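Local coordinates for protein beta-1,4-galactanase (Thielavia heterothallica, PDB 1HJS) that hydrolyses the beta-1,4-galactosidic linkages of type I arabinogalactans as a family 53 glycoside hydrolase with a TIM-barrel fold, at residues F213-A225 / N254-I266. Numbering follows the deposited sequence.
Sequences FYPFYSSSATLSA and NPRYSFPSDVKNI
The carboxylate of D262 takes hold of two backbone N-H groups at the start of helix 223-237, each oxygen met on its syn side and a little out of the carboxylate plane. OD1 accepts from L223 N in a nearly straight bond of 2.9 Å, and OD2 from S224 N at 3.0 Å. The D262 chi1 of 53° sets CG between its own backbone N and carbonyl carbon; from there both oxygens face the helix end, and the first amides of the helix, pointing at them, would be expected to favour the charged form. The pair exemplifies a general principle: the first amides of a helix lack carbonyl partners in the preceding turn, and a side chain from elsewhere can supply the acceptor. T222, the N-cap residue, holds A225 N through its own OG1, so the first turn is served both from within and by a carboxylate of another loop. With an alanine here instead of D262, the amides of L223 and S224 would probably lose this acceptor and the helix start its tie to the loop.

Beside this polar grip P260 wedges its ring among P215, A221 and T222, its CG 4.0 Å from A221 CB; the buried A221 O finds no partner. Farther along, the F259 ring turns one face to P215 O and touches F216 CB through CZ (3.8 Å), while Y217 O lies over the centre of a face of the Y257 ring. Three waters stitch the backbones; one of them joins P215 O, S218 N and S258 O.

The contact thus ties the loop following barrel strand 208-212 to the one following strand 240-245, with helix 270-285 packed against L223 and Y214 OH hydrogen-bonded to OE1 of E245, the probable nucleophile.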
loop_
_atom_site.group_PDB
_atom_site.type_symbol
_atom_site.label_atom_id
_atom_site.label_comp_id
_atom_site.label_asym_id
_atom_site.label_seq_id
_atom_site.Cartn_x
_atom_site.Cartn_y
_atom_site.Cartn_z
ATOM N N PHE A 213 -3.093 4.228 -7.265
ATOM C CA PHE A 213 -3.866 5.090 -8.146
ATOM C C PHE A 213 -3.692 6.529 -7.696
ATOM O O PHE A 213 -4.268 6.951 -6.689
ATOM C CB PHE A 213 -5.353 4.721 -8.126
ATOM C CG PHE A 213 -6.194 5.570 -9.041
ATOM C CD1 PHE A 213 -6.061 5.466 -10.424
ATOM C CD2 PHE A 213 -7.093 6.495 -8.524
ATOM C CE1 PHE A 213 -6.814 6.275 -11.280
ATOM C CE2 PHE A 213 -7.853 7.311 -9.368
ATOM C CZ PHE A 213 -7.712 7.201 -10.750
ATOM N N TYR A 214 -2.880 7.270 -8.447
ATOM C CA TYR A 214 -2.593 8.670 -8.158
ATOM C C TYR A 214 -3.043 9.523 -9.344
ATOM O O TYR A 214 -2.944 9.100 -10.500
ATOM C CB TYR A 214 -1.095 8.856 -7.919
ATOM C CG TYR A 214 -0.604 8.286 -6.605
ATOM C CD1 TYR A 214 -0.885 8.925 -5.398
ATOM C CD2 TYR A 214 0.153 7.115 -6.570
ATOM C CE1 TYR A 214 -0.419 8.416 -4.188
ATOM C CE2 TYR A 214 0.625 6.596 -5.360
ATOM C CZ TYR A 214 0.337 7.255 -4.177
ATOM O OH TYR A 214 0.816 6.773 -2.978
ATOM N N PRO A 215 -3.537 10.738 -9.075
ATOM C CA PRO A 215 -3.999 11.610 -10.157
ATOM C C PRO A 215 -2.966 12.574 -10.729
ATOM O O PRO A 215 -3.228 13.224 -11.740
ATOM C CB PRO A 215 -5.145 12.361 -9.499
ATOM C CG PRO A 215 -4.569 12.631 -8.118
ATOM C CD PRO A 215 -3.931 11.280 -7.757
ATOM N N PHE A 216 -1.796 12.660 -10.106
ATOM C CA PHE A 216 -0.789 13.621 -10.542
ATOM C C PHE A 216 0.507 13.129 -11.180
ATOM O O PHE A 216 1.515 13.835 -11.139
ATOM C CB PHE A 216 -0.452 14.550 -9.372
ATOM C CG PHE A 216 -0.379 13.851 -8.047
ATOM C CD1 PHE A 216 0.506 12.795 -7.846
ATOM C CD2 PHE A 216 -1.196 14.245 -6.996
ATOM C CE1 PHE A 216 0.575 12.138 -6.609
ATOM C CE2 PHE A 216 -1.133 13.595 -5.756
ATOM C CZ PHE A 216 -0.245 12.542 -5.567
ATOM N N TYR A 217 0.488 11.945 -11.777
ATOM C CA TYR A 217 1.680 11.410 -12.431
ATOM C C TYR A 217 1.412 11.135 -13.906
ATOM O O TYR A 217 2.284 10.636 -14.621
ATOM C CB TYR A 217 2.139 10.121 -11.750
ATOM C CG TYR A 217 2.680 10.327 -10.356
ATOM C CD1 TYR A 217 3.710 11.240 -10.116
ATOM C CD2 TYR A 217 2.169 9.612 -9.273
ATOM C CE1 TYR A 217 4.215 11.436 -8.835
ATOM C CE2 TYR A 217 2.667 9.801 -7.985
ATOM C CZ TYR A 217 3.689 10.713 -7.773
ATOM O OH TYR A 217 4.182 10.902 -6.506
ATOM N N SER A 218 0.202 11.466 -14.350
ATOM C CA SER A 218 -0.211 11.247 -15.733
ATOM C C SER A 218 -1.694 11.540 -15.884
ATOM O O SER A 218 -2.504 11.126 -15.056
ATOM C CB SER A 218 0.053 9.796 -16.148
ATOM O OG SER A 218 -0.607 9.488 -17.369
ATOM N N SER A 219 -2.052 12.253 -16.948
ATOM C CA SER A 219 -3.450 12.585 -17.199
ATOM C C SER A 219 -4.236 11.344 -17.620
ATOM O O SER A 219 -5.464 11.382 -17.717
ATOM C CB SER A 219 -3.551 13.656 -18.292
ATOM O OG SER A 219 -2.952 13.212 -19.493
ATOM N N SER A 220 -3.531 10.246 -17.867
ATOM C CA SER A 220 -4.185 9.002 -18.273
ATOM C C SER A 220 -4.884 8.304 -17.108
ATOM O O SER A 220 -5.695 7.403 -17.318
ATOM C CB SER A 220 -3.163 8.047 -18.896
ATOM O OG SER A 220 -2.633 8.582 -20.102
ATOM N N ALA A 221 -4.575 8.731 -15.886
ATOM C CA ALA A 221 -5.158 8.128 -14.686
ATOM C C ALA A 221 -6.583 8.599 -14.412
ATOM O O ALA A 221 -6.885 9.106 -13.327
ATOM C CB ALA A 221 -4.269 8.424 -13.472
ATOM N N THR A 222 -7.461 8.432 -15.396
ATOM C CA THR A 222 -8.848 8.835 -15.237
ATOM C C THR A 222 -9.597 7.821 -14.383
ATOM O O THR A 222 -9.180 6.672 -14.255
ATOM C CB THR A 222 -9.573 8.925 -16.591
ATOM O OG1 THR A 222 -9.479 7.663 -17.266
ATOM C CG2 THR A 222 -8.951 10.010 -17.460
ATOM N N LEU A 223 -10.704 8.256 -13.795
ATOM C CA LEU A 223 -11.520 7.363 -12.992
ATOM C C LEU A 223 -12.122 6.326 -13.934
ATOM O O LEU A 223 -12.344 5.174 -13.555
ATOM C CB LEU A 223 -12.625 8.152 -12.291
ATOM C CG LEU A 223 -12.113 9.173 -11.270
ATOM C CD1 LEU A 223 -13.272 10.007 -10.754
ATOM C CD2 LEU A 223 -11.429 8.446 -10.119
ATOM N N SER A 224 -12.379 6.741 -15.172
ATOM C CA SER A 224 -12.944 5.837 -16.166
ATOM C C SER A 224 -11.962 4.704 -16.467
ATOM O O SER A 224 -12.355 3.542 -16.548
ATOM C CB SER A 224 -13.279 6.597 -17.457
ATOM O OG SER A 224 -12.116 7.169 -18.021
ATOM N N ALA A 225 -10.686 5.043 -16.624
ATOM C CA ALA A 225 -9.668 4.038 -16.911
ATOM C C ALA A 225 -9.485 3.096 -15.722
ATOM O O ALA A 225 -9.225 1.908 -15.900
ATOM C CB ALA A 225 -8.342 4.709 -17.257
ATOM N N ASN A 254 1.828 23.880 -8.444
ATOM C CA ASN A 254 2.884 23.565 -9.417
ATOM C C ASN A 254 2.870 22.105 -9.929
ATOM O O ASN A 254 3.869 21.405 -9.772
ATOM C CB ASN A 254 4.222 23.848 -8.707
ATOM C CG ASN A 254 5.401 24.045 -9.654
ATOM O OD1 ASN A 254 6.558 24.001 -9.216
ATOM N ND2 ASN A 254 5.127 24.287 -10.928
ATOM N N PRO A 255 1.770 21.637 -10.564
ATOM C CA PRO A 255 1.770 20.244 -11.036
ATOM C C PRO A 255 2.687 19.977 -12.215
ATOM O O PRO A 255 2.842 20.823 -13.096
ATOM C CB PRO A 255 0.296 19.991 -11.362
ATOM C CG PRO A 255 -0.166 21.330 -11.840
ATOM C CD PRO A 255 0.457 22.265 -10.808
ATOM N N ARG A 256 3.309 18.801 -12.219
ATOM C CA ARG A 256 4.207 18.429 -13.301
ATOM C C ARG A 256 3.439 17.823 -14.482
ATOM O O ARG A 256 3.915 17.840 -15.621
ATOM C CB ARG A 256 5.245 17.431 -12.799
ATOM C CG ARG A 256 6.434 17.274 -13.730
ATOM C CD ARG A 256 7.516 16.412 -13.107
ATOM N NE ARG A 256 8.684 16.330 -13.975
ATOM C CZ ARG A 256 9.714 15.520 -13.767
ATOM N NH1 ARG A 256 9.718 14.713 -12.712
ATOM N NH2 ARG A 256 10.739 15.520 -14.607
ATOM N N TYR A 257 2.260 17.276 -14.199
ATOM C CA TYR A 257 1.421 16.682 -15.235
ATOM C C TYR A 257 0.007 17.232 -15.149
ATOM O O TYR A 257 -0.439 17.662 -14.084
ATOM C CB TYR A 257 1.353 15.160 -15.086
ATOM C CG TYR A 257 2.690 14.464 -15.113
ATOM C CD1 TYR A 257 3.425 14.280 -13.944
ATOM C CD2 TYR A 257 3.230 13.996 -16.314
ATOM C CE1 TYR A 257 4.667 13.645 -13.965
ATOM C CE2 TYR A 257 4.470 13.364 -16.345
ATOM C CZ TYR A 257 5.182 13.193 -15.169
ATOM O OH TYR A 257 6.416 12.583 -15.193
ATOM N N SER A 258 -0.697 17.225 -16.274
ATOM C CA SER A 258 -2.074 17.694 -16.300
ATOM C C SER A 258 -2.899 16.625 -15.588
ATOM O O SER A 258 -2.593 15.436 -15.681
ATOM C CB SER A 258 -2.553 17.853 -17.746
ATOM O OG SER A 258 -1.699 18.728 -18.468
ATOM N N PHE A 259 -3.931 17.042 -14.865
ATOM C CA PHE A 259 -4.773 16.092 -14.152
ATOM C C PHE A 259 -5.731 15.375 -15.098
ATOM O O PHE A 259 -6.061 15.891 -16.165
ATOM C CB PHE A 259 -5.554 16.807 -13.046
ATOM C CG PHE A 259 -4.805 16.898 -11.745
ATOM C CD1 PHE A 259 -3.542 17.481 -11.690
ATOM C CD2 PHE A 259 -5.353 16.379 -10.577
ATOM C CE1 PHE A 259 -2.834 17.540 -10.487
ATOM C CE2 PHE A 259 -4.654 16.435 -9.376
ATOM C CZ PHE A 259 -3.393 17.016 -9.329
ATOM N N PRO A 260 -6.175 14.162 -14.724
ATOM C CA PRO A 260 -7.100 13.394 -15.563
ATOM C C PRO A 260 -8.369 14.196 -15.830
ATOM O O PRO A 260 -8.855 14.921 -14.958
ATOM C CB PRO A 260 -7.363 12.142 -14.731
ATOM C CG PRO A 260 -6.076 11.965 -13.981
ATOM C CD PRO A 260 -5.770 13.380 -13.541
ATOM N N SER A 261 -8.907 14.056 -17.036
ATOM C CA SER A 261 -10.100 14.792 -17.431
ATOM C C SER A 261 -11.306 14.676 -16.501
ATOM O O SER A 261 -11.981 15.675 -16.253
ATOM C CB SER A 261 -10.517 14.394 -18.854
ATOM O OG SER A 261 -10.856 13.021 -18.923
ATOM N N ASP A 262 -11.587 13.481 -15.979
ATOM C CA ASP A 262 -12.751 13.333 -15.109
ATOM C C ASP A 262 -12.575 13.683 -13.634
ATOM O O ASP A 262 -13.407 13.308 -12.807
ATOM C CB ASP A 262 -13.376 11.930 -15.233
ATOM C CG ASP A 262 -12.377 10.810 -15.036
ATOM O OD1 ASP A 262 -11.319 11.038 -14.414
ATOM O OD2 ASP A 262 -12.670 9.683 -15.498
ATOM N N VAL A 263 -11.506 14.404 -13.307
ATOM C CA VAL A 263 -11.267 14.844 -11.931
ATOM C C VAL A 263 -10.855 16.319 -11.926
ATOM O O VAL A 263 -10.580 16.898 -10.872
ATOM C CB VAL A 263 -10.163 14.013 -11.226
ATOM C CG1 VAL A 263 -10.599 12.560 -11.114
ATOM C CG2 VAL A 263 -8.851 14.127 -11.983
ATOM N N LYS A 264 -10.835 16.923 -13.112
ATOM C CA LYS A 264 -10.453 18.327 -13.265
ATOM C C LYS A 264 -11.350 19.318 -12.534
ATOM O O LYS A 264 -10.933 20.438 -12.237
ATOM C CB LYS A 264 -10.402 18.709 -14.746
ATOM C CG LYS A 264 -9.054 18.478 -15.405
ATOM C CD LYS A 264 -9.020 19.107 -16.791
ATOM C CE LYS A 264 -7.605 19.186 -17.346
ATOM N NZ LYS A 264 -7.007 17.848 -17.603
ATOM N N ASN A 265 -12.582 18.932 -12.243
ATOM C CA ASN A 265 -13.458 19.860 -11.551
ATOM C C ASN A 265 -13.385 19.744 -10.039
ATOM O O ASN A 265 -13.960 20.565 -9.321
ATOM C CB ASN A 265 -14.895 19.700 -12.032
ATOM C CG ASN A 265 -15.110 20.314 -13.402
ATOM O OD1 ASN A 265 -14.757 21.474 -13.636
ATOM N ND2 ASN A 265 -15.686 19.542 -14.317
ATOM N N ILE A 266 -12.672 18.732 -9.555
ATOM C CA ILE A 266 -12.519 18.562 -8.118
ATOM C C ILE A 266 -11.490 19.590 -7.653
ATOM O O ILE A 266 -10.373 19.638 -8.163
ATOM C CB ILE A 266 -12.021 17.149 -7.753
ATOM C CG1 ILE A 266 -13.006 16.096 -8.272
ATOM C CG2 ILE A 266 -11.885 17.029 -6.240
ATOM C CD1 ILE A 266 -12.607 14.665 -7.958
HETATM O O HOH W 1 -1.400 13.706 -13.704
HETATM O O HOH W 2 0.995 16.766 -11.760
HETATM O O HOH W 3 -7.391 12.934 -19.163
#